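Local coordinates for Serine/threonine protein phosphatase Stp1 (Streptococcus agalactiae, PDB 2PK0), which probably removes phosphate from phosphoserine and phosphothreonine residues of proteins as a magnesium-dependent phosphatase of the PP2C family, at residues I167-S170 against I171-N175; V193-S196 against D197-N201; K221-D224 against L225-L228. All blocks are in the same frame, centred on the assembly; numbering follows the deposited sequence.

Interaction 1: residues I167-S170 against I171-N175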
loop_
_atom_site.group_PDB
_atom_site.type_symbol
_atom_site.label_atom_id
_atom_site.label_comp_id
_atom_site.label_asym_id
_atom_site.label_seq_id
_atom_site.Cartn_x
_atom_site.Cartn_y
_atom_site.Cartn_z
ATOM N N ILE A 167 8.438 9.265 -8.571
ATOM C CA ILE A 167 8.075 9.336 -7.160
ATOM C C ILE A 167 8.817 10.476 -6.432
ATOM O O ILE A 167 9.983 10.771 -6.733
ATOM C CB ILE A 167 8.292 7.953 -6.517
ATOM C CG1 ILE A 167 7.285 7.695 -5.410
ATOM C CG2 ILE A 167 9.742 7.730 -6.067
ATOM C CD1 ILE A 167 7.279 6.256 -5.001
ATOM N N THR A 168 8.127 11.160 -5.523
ATOM C CA THR A 168 8.730 12.311 -4.843
ATOM C C THR A 168 9.187 12.031 -3.415
ATOM O O THR A 168 9.949 12.820 -2.847
ATOM C CB THR A 168 7.847 13.599 -4.870
ATOM O OG1 THR A 168 6.584 13.380 -4.220
ATOM C CG2 THR A 168 7.646 14.080 -6.285
ATOM N N GLN A 169 8.712 10.930 -2.834
ATOM C CA GLN A 169 9.306 10.422 -1.596
ATOM C C GLN A 169 9.194 8.914 -1.442
ATOM O O GLN A 169 8.289 8.291 -1.969
ATOM C CB GLN A 169 8.771 11.132 -0.358
ATOM C CG GLN A 169 7.330 10.945 -0.097
ATOM C CD GLN A 169 6.924 11.607 1.188
ATOM O OE1 GLN A 169 7.768 11.929 2.028
ATOM N NE2 GLN A 169 5.633 11.822 1.353
ATOM N N SER A 170 10.144 8.329 -0.732
ATOM C CA SER A 170 10.117 6.905 -0.507
ATOM C C SER A 170 10.833 6.688 0.794
ATOM O O SER A 170 11.571 7.551 1.235
ATOM C CB SER A 170 10.869 6.171 -1.607
ATOM O OG SER A 170 12.249 6.505 -1.574
ATOM N N ILE A 171 10.612 5.537 1.406
ATOM C CA ILE A 171 11.334 5.170 2.596
ATOM C C ILE A 171 12.711 4.717 2.177
ATOM O O ILE A 171 12.833 3.879 1.288
ATOM C CB ILE A 171 10.593 4.083 3.353
ATOM C CG1 ILE A 171 9.480 4.740 4.170
ATOM C CG2 ILE A 171 11.542 3.276 4.261
ATOM C CD1 ILE A 171 8.506 3.763 4.718
ATOM N N GLY A 172 13.732 5.310 2.803
ATOM C CA GLY A 172 15.146 5.126 2.458
ATOM C C GLY A 172 15.775 6.359 1.814
ATOM O O GLY A 172 16.713 6.242 1.026
ATOM N N GLN A 173 15.254 7.542 2.131
ATOM C CA GLN A 173 15.750 8.796 1.562
ATOM C C GLN A 173 16.457 9.646 2.642
ATOM O O GLN A 173 16.271 9.421 3.848
ATOM C CB GLN A 173 14.591 9.582 0.932
ATOM C CG GLN A 173 13.548 9.968 1.952
ATOM C CD GLN A 173 12.516 10.930 1.433
ATOM O OE1 GLN A 173 11.968 11.746 2.192
ATOM N NE2 GLN A 173 12.224 10.841 0.143
ATOM N N ALA A 174 17.250 10.627 2.206
ATOM C CA ALA A 174 18.054 11.433 3.140
ATOM C C ALA A 174 17.235 12.318 4.090
ATOM O O ALA A 174 17.475 12.310 5.294
ATOM C CB ALA A 174 19.081 12.260 2.395
ATOM N N ASN A 175 16.275 13.060 3.542
ATOM C CA ASN A 175 15.380 13.900 4.335
ATOM C C ASN A 175 14.378 13.015 5.078
ATOM O O ASN A 175 14.119 11.898 4.635
ATOM C CB ASN A 175 14.632 14.865 3.404
ATOM C CG ASN A 175 15.575 15.726 2.581
ATOM O OD1 ASN A 175 16.704 15.987 2.991
ATOM N ND2 ASN A 175 15.116 16.164 1.411
HETATM O O HOH W 1 15.106 6.245 -1.315
#
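With CG lodged between its own backbone N and carbonyl carbon (chi1 62°) and the chain extended beyond it, Gln173 folds its side chain back against the carbonyl of Ser170. Its CG comes to 3.2 Å from Ser170 O, and its amide carbon CD stands 3.5 Å from the same oxygen. The amide group then continues alongside the backbone from Gln169 to Ser170, next to CB of Gln169. This is a local turn, closed by a long side chain lying against a backbone three residues earlier, and it illustrates how a loop without helix or strand can acquire a defined shape.

Gly172 lies in the turn with phi 109°, where a beta-carbon would press on the preceding carbonyl oxygen. Water 1 bridges Ser170 OG, at 2.9 Å, and, weakly, Gly172 O, at 2.8 Å. Gln169 spends its polar end elsewhere, its NE2 bonding to the carbonyl of Glu178 further along the same loop.

The turn belongs to the long connection between helix 155-159 and strand 180-185, which is probably part of, or next to, the variable flap subdomain of bacterial PP2C phosphatases. Thr168 shares a backbone bond with His141 and Ile171 one with Thr104, while the Ile171 side chain enters between helix 72-96, at Ile83 and Ile90, and strand 103-112, at Thr104 and Ile106. Gln173 rests on Asn87 of helix 72-96.

Interaction 2: residues V193-S196 against D197-N201. With MG (magnesium ion), chain F.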
loop_
_atom_site.group_PDB
_atom_site.type_symbol
_atom_site.label_atom_id
_atom_site.label_comp_id
_atom_site.label_asym_id
_atom_site.label_seq_id
_atom_site.Cartn_x
_atom_site.Cartn_y
_atom_site.Cartn_z
ATOM N N VAL A 193 -9.233 -1.897 -0.366
ATOM C CA VAL A 193 -8.337 -2.368 -1.395
ATOM C C VAL A 193 -6.976 -1.692 -1.246
ATOM O O VAL A 193 -6.818 -0.515 -1.525
ATOM C CB VAL A 193 -8.901 -2.102 -2.802
ATOM C CG1 VAL A 193 -7.984 -2.716 -3.894
ATOM C CG2 VAL A 193 -10.311 -2.648 -2.934
ATOM N N VAL A 194 -5.989 -2.443 -0.790
ATOM C CA VAL A 194 -4.651 -1.902 -0.661
ATOM C C VAL A 194 -3.792 -2.487 -1.783
ATOM O O VAL A 194 -3.691 -3.704 -1.915
ATOM C CB VAL A 194 -4.046 -2.253 0.722
ATOM C CG1 VAL A 194 -2.701 -1.587 0.888
ATOM C CG2 VAL A 194 -4.981 -1.828 1.851
ATOM N N ASN A 195 -3.183 -1.633 -2.599
ATOM C CA ASN A 195 -2.388 -2.131 -3.724
ATOM C C ASN A 195 -1.134 -1.311 -4.124
ATOM O O ASN A 195 -1.020 -0.112 -3.839
ATOM C CB ASN A 195 -3.274 -2.358 -4.943
ATOM C CG ASN A 195 -3.873 -1.090 -5.449
ATOM O OD1 ASN A 195 -3.321 -0.444 -6.332
ATOM N ND2 ASN A 195 -4.997 -0.704 -4.885
ATOM N N SER A 196 -0.208 -1.973 -4.809
ATOM C CA SER A 196 0.965 -1.309 -5.365
ATOM C C SER A 196 0.527 -0.833 -6.727
ATOM O O SER A 196 -0.544 -1.235 -7.189
ATOM C CB SER A 196 2.132 -2.282 -5.505
ATOM O OG SER A 196 1.786 -3.358 -6.358
ATOM N N ASP A 197 1.345 -0.014 -7.389
ATOM C CA ASP A 197 0.905 0.642 -8.615
ATOM C C ASP A 197 0.625 -0.323 -9.766
ATOM O O ASP A 197 -0.118 0.013 -10.680
ATOM C CB ASP A 197 1.845 1.786 -9.047
ATOM C CG ASP A 197 3.317 1.355 -9.176
ATOM O OD1 ASP A 197 3.653 0.212 -8.803
ATOM O OD2 ASP A 197 4.163 2.158 -9.642
ATOM N N GLY A 198 1.168 -1.532 -9.687
ATOM C CA GLY A 198 1.002 -2.522 -10.733
ATOM C C GLY A 198 -0.430 -2.979 -10.945
ATOM O O GLY A 198 -0.769 -3.472 -12.017
ATOM N N LEU A 199 -1.271 -2.831 -9.929
ATOM C CA LEU A 199 -2.683 -3.101 -10.098
ATOM C C LEU A 199 -3.319 -1.933 -10.827
ATOM O O LEU A 199 -3.838 -2.079 -11.931
ATOM C CB LEU A 199 -3.389 -3.333 -8.761
ATOM C CG LEU A 199 -4.837 -3.814 -8.966
ATOM C CD1 LEU A 199 -4.834 -5.241 -9.476
ATOM C CD2 LEU A 199 -5.680 -3.703 -7.688
ATOM N N THR A 200 -3.234 -0.760 -10.213
ATOM C CA THR A 200 -3.946 0.412 -10.700
ATOM C C THR A 200 -3.369 1.094 -11.956
ATOM O O THR A 200 -4.040 1.929 -12.565
ATOM C CB THR A 200 -4.093 1.424 -9.576
ATOM O OG1 THR A 200 -2.878 1.441 -8.824
ATOM C CG2 THR A 200 -5.251 1.014 -8.647
ATOM N N ASN A 201 -2.145 0.754 -12.353
ATOM C CA ASN A 201 -1.661 1.204 -13.655
ATOM C C ASN A 201 -2.270 0.382 -14.782
ATOM O O ASN A 201 -2.401 0.860 -15.893
ATOM C CB ASN A 201 -0.136 1.153 -13.746
ATOM C CG ASN A 201 0.550 2.183 -12.844
ATOM O OD1 ASN A 201 -0.068 3.147 -12.356
ATOM N ND2 ASN A 201 1.836 1.971 -12.612
HETATM MG MG MG F . 5.468 -0.761 -8.743
HETATM O O HOH W 2 6.548 1.031 -9.275
HETATM O O HOH W 3 7.547 -1.449 -8.698
HETATM O O HOH W 4 5.006 -2.656 -7.814
#
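Ser196, Asn195 and Leu199 carry most of this contact, in which a strand ends and the chain winds at once into a short helical turn with few backbone bonds. Ser196 supplies the backbone link, an i to i+3 bond: its carbonyl O accepts from Leu199 N at 3.3 Å, with a nearly straight N-H...O angle of 161°. Asn201 N bonds to Asp197 O, adding a second bond to the same turn.

Asn195 is the last residue of the strand, and its side chain crosses that of Leu199 at about a right angle. Leu199 CD2 lies 3.9 Å from Asn195 CB, so aliphatic carbon covers the root of the polar side chain. With Asn195 CG placed between its backbone N and carbonyl carbon (chi1 64°), the amide is directed to the turn, where Thr200 CG2 approaches CG at 4.1 Å. Leu199 and Thr200 also touch Ile208 of helix 205-212. The hydroxyl of Ser196 is engaged outside the turn, bonded to Asp23 OD2.

The tight strand-to-helix transition presents Asp197 to the metal. Its OD1 binds magnesium at 2.1 Å, while OD2 stays 3.3 Å from the ion and instead accepts from water 2 at 2.7 Å. Because water 2 is itself a ligand of the ion, the carboxylate is gripped twice, directly and through the water, which should fix its rotation. Asp41 and Asp236 join in binding this ion, and three waters complete its six ligands; in PP2C enzymes metal-bound water is thought to take part in phosphate hydrolysis.

Interaction 3: residues K221-D224 against L225-L228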
loop_
_atom_site.group_PDB
_atom_site.type_symbol
_atom_site.label_atom_id
_atom_site.label_comp_id
_atom_site.label_asym_id
_atom_site.label_seq_id
_atom_site.Cartn_x
_atom_site.Cartn_y
_atom_site.Cartn_z
ATOM N N LYS A 221 -11.258 -13.620 -5.976
ATOM C CA LYS A 221 -11.356 -12.264 -6.501
ATOM C C LYS A 221 -9.980 -11.614 -6.624
ATOM O O LYS A 221 -9.703 -10.921 -7.606
ATOM C CB LYS A 221 -12.267 -11.403 -5.623
ATOM C CG LYS A 221 -13.766 -11.610 -5.845
ATOM C CD LYS A 221 -14.538 -11.295 -4.566
ATOM C CE LYS A 221 -16.035 -11.257 -4.796
ATOM N NZ LYS A 221 -16.713 -10.596 -3.650
ATOM N N ASN A 222 -9.119 -11.864 -5.637
ATOM C CA ASN A 222 -7.772 -11.333 -5.639
ATOM C C ASN A 222 -6.982 -11.946 -6.782
ATOM O O ASN A 222 -6.214 -11.253 -7.444
ATOM C CB ASN A 222 -7.095 -11.627 -4.304
ATOM C CG ASN A 222 -6.184 -10.491 -3.826
ATOM O OD1 ASN A 222 -5.700 -9.675 -4.618
ATOM N ND2 ASN A 222 -5.943 -10.450 -2.517
ATOM N N GLN A 223 -7.201 -13.235 -7.030
ATOM C CA GLN A 223 -6.597 -13.939 -8.166
ATOM C C GLN A 223 -7.073 -13.350 -9.492
ATOM O O GLN A 223 -6.281 -13.158 -10.406
ATOM C CB GLN A 223 -6.878 -15.455 -8.092
ATOM C CG GLN A 223 -6.095 -16.308 -9.096
ATOM C CD GLN A 223 -4.609 -15.949 -9.142
ATOM O OE1 GLN A 223 -4.123 -15.357 -10.124
ATOM N NE2 GLN A 223 -3.878 -16.292 -8.065
ATOM N N ASP A 224 -8.359 -13.018 -9.569
ATOM C CA ASP A 224 -8.929 -12.381 -10.758
ATOM C C ASP A 224 -8.380 -10.993 -11.021
ATOM O O ASP A 224 -8.296 -10.573 -12.159
ATOM C CB ASP A 224 -10.449 -12.266 -10.633
ATOM C CG ASP A 224 -11.162 -13.580 -10.847
ATOM O OD1 ASP A 224 -10.514 -14.579 -11.211
ATOM O OD2 ASP A 224 -12.388 -13.603 -10.660
ATOM N N LEU A 225 -8.028 -10.283 -9.962
ATOM C CA LEU A 225 -7.442 -8.953 -10.069
ATOM C C LEU A 225 -6.054 -8.997 -10.704
ATOM O O LEU A 225 -5.743 -8.163 -11.556
ATOM C CB LEU A 225 -7.362 -8.285 -8.696
ATOM C CG LEU A 225 -8.629 -7.691 -8.076
ATOM C CD1 LEU A 225 -8.312 -7.079 -6.715
ATOM C CD2 LEU A 225 -9.223 -6.633 -8.967
ATOM N N ILE A 226 -5.227 -9.969 -10.313
ATOM C CA ILE A 226 -3.874 -10.003 -10.854
ATOM C C ILE A 226 -3.837 -10.611 -12.255
ATOM O O ILE A 226 -3.003 -10.223 -13.082
ATOM C CB ILE A 226 -2.799 -10.607 -9.865
ATOM C CG1 ILE A 226 -2.906 -12.121 -9.764
ATOM C CG2 ILE A 226 -2.898 -9.972 -8.465
ATOM C CD1 ILE A 226 -2.062 -12.874 -10.744
ATOM N N THR A 227 -4.748 -11.556 -12.512
ATOM C CA THR A 227 -4.908 -12.172 -13.832
ATOM C C THR A 227 -5.269 -11.095 -14.838
ATOM O O THR A 227 -4.615 -10.968 -15.872
ATOM C CB THR A 227 -6.008 -13.256 -13.817
ATOM O OG1 THR A 227 -5.629 -14.302 -12.917
ATOM C CG2 THR A 227 -6.234 -13.859 -15.207
ATOM N N LEU A 228 -6.274 -10.286 -14.498
ATOM C CA LEU A 228 -6.657 -9.137 -15.320
ATOM C C LEU A 228 -5.534 -8.112 -15.497
ATOM O O LEU A 228 -5.344 -7.595 -16.591
ATOM C CB LEU A 228 -7.903 -8.447 -14.751
ATOM C CG LEU A 228 -8.499 -7.358 -15.645
ATOM C CD1 LEU A 228 -8.786 -7.901 -17.045
ATOM C CD2 LEU A 228 -9.741 -6.739 -15.027
HETATM O O HOH W 5 -7.939 -15.941 -12.261
#
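The peptide carbonyl of Gln223 is approached on both faces by a single residue, Thr227. Thr227 N donates to Gln223 O at 3.1 Å from a position tilted off the carbonyl plane, and Thr227 OG1 donates to the same oxygen at 2.8 Å from above the opposite face. A threonine hydroxyl set beside its own backbone N (chi1 -62°) can reach back to the carbonyl four residues earlier, a familiar way for a helix to satisfy this polar side chain.

It is the oxygen of the Gln223 amide that makes the approach to the next turn. A bend at chi2 (47°) turns the chain along the helix, and OE1 arrives in contact with Ile226 CD1, at 3.3 Å, and beside the Thr227 hydroxyl. The carboxylate of Asp224 divides its oxygens: OD2 forms a salt bridge with Lys216, while OD1 takes a bond from water 5 at 3.1 Å. Water 5 donates as well to Thr227 OG1 at 2.9 Å, bridging two side chains one helical turn apart.

The backbone keeps the regular i to i+4 pattern, with Leu225 N bonded to Lys221 O, Ile226 N to Asn222 O, and Leu228 N to Asp224 O. Leu225 CG also passes 3.4 Å from Lys221 O, so its branch point packs against that carbonyl.

Helix 218-231 packs two ways within the alpha/beta sandwich of the PP2C fold. Asn222 and Ile226 cover the sheet at strands 6-13 and 238-245, through Leu11, Val240 and Ile238, whereas Leu225 turns to Ile208 and Val211 of helix 205-212 and, with Leu228, to Leu203; Lys221 NZ bonds to the carbonyl of Leu212, where helix 205-212 ends.

Three local contacts differ in their relation to the magnesium site. Interaction 2 is at the site itself, since Asp197 binds magnesium, and interaction 3 packs against it: their centres are 12 Å apart, and Leu199 CD1 meets Leu225 O at 3.7 Å. The side chain of Ile226 is still about 12 Å from a magnesium ion, and that of Ser170 in interaction 1 about 10 Å. Interaction 1 lies on the opposite side of the chain's centre from interaction 3, with 30 Å between their centres. Its nearest atoms are about 7 Å from interaction 2. Asp123 relates the two: it touches Ile167, and its carboxylate lies close to that of Asp197.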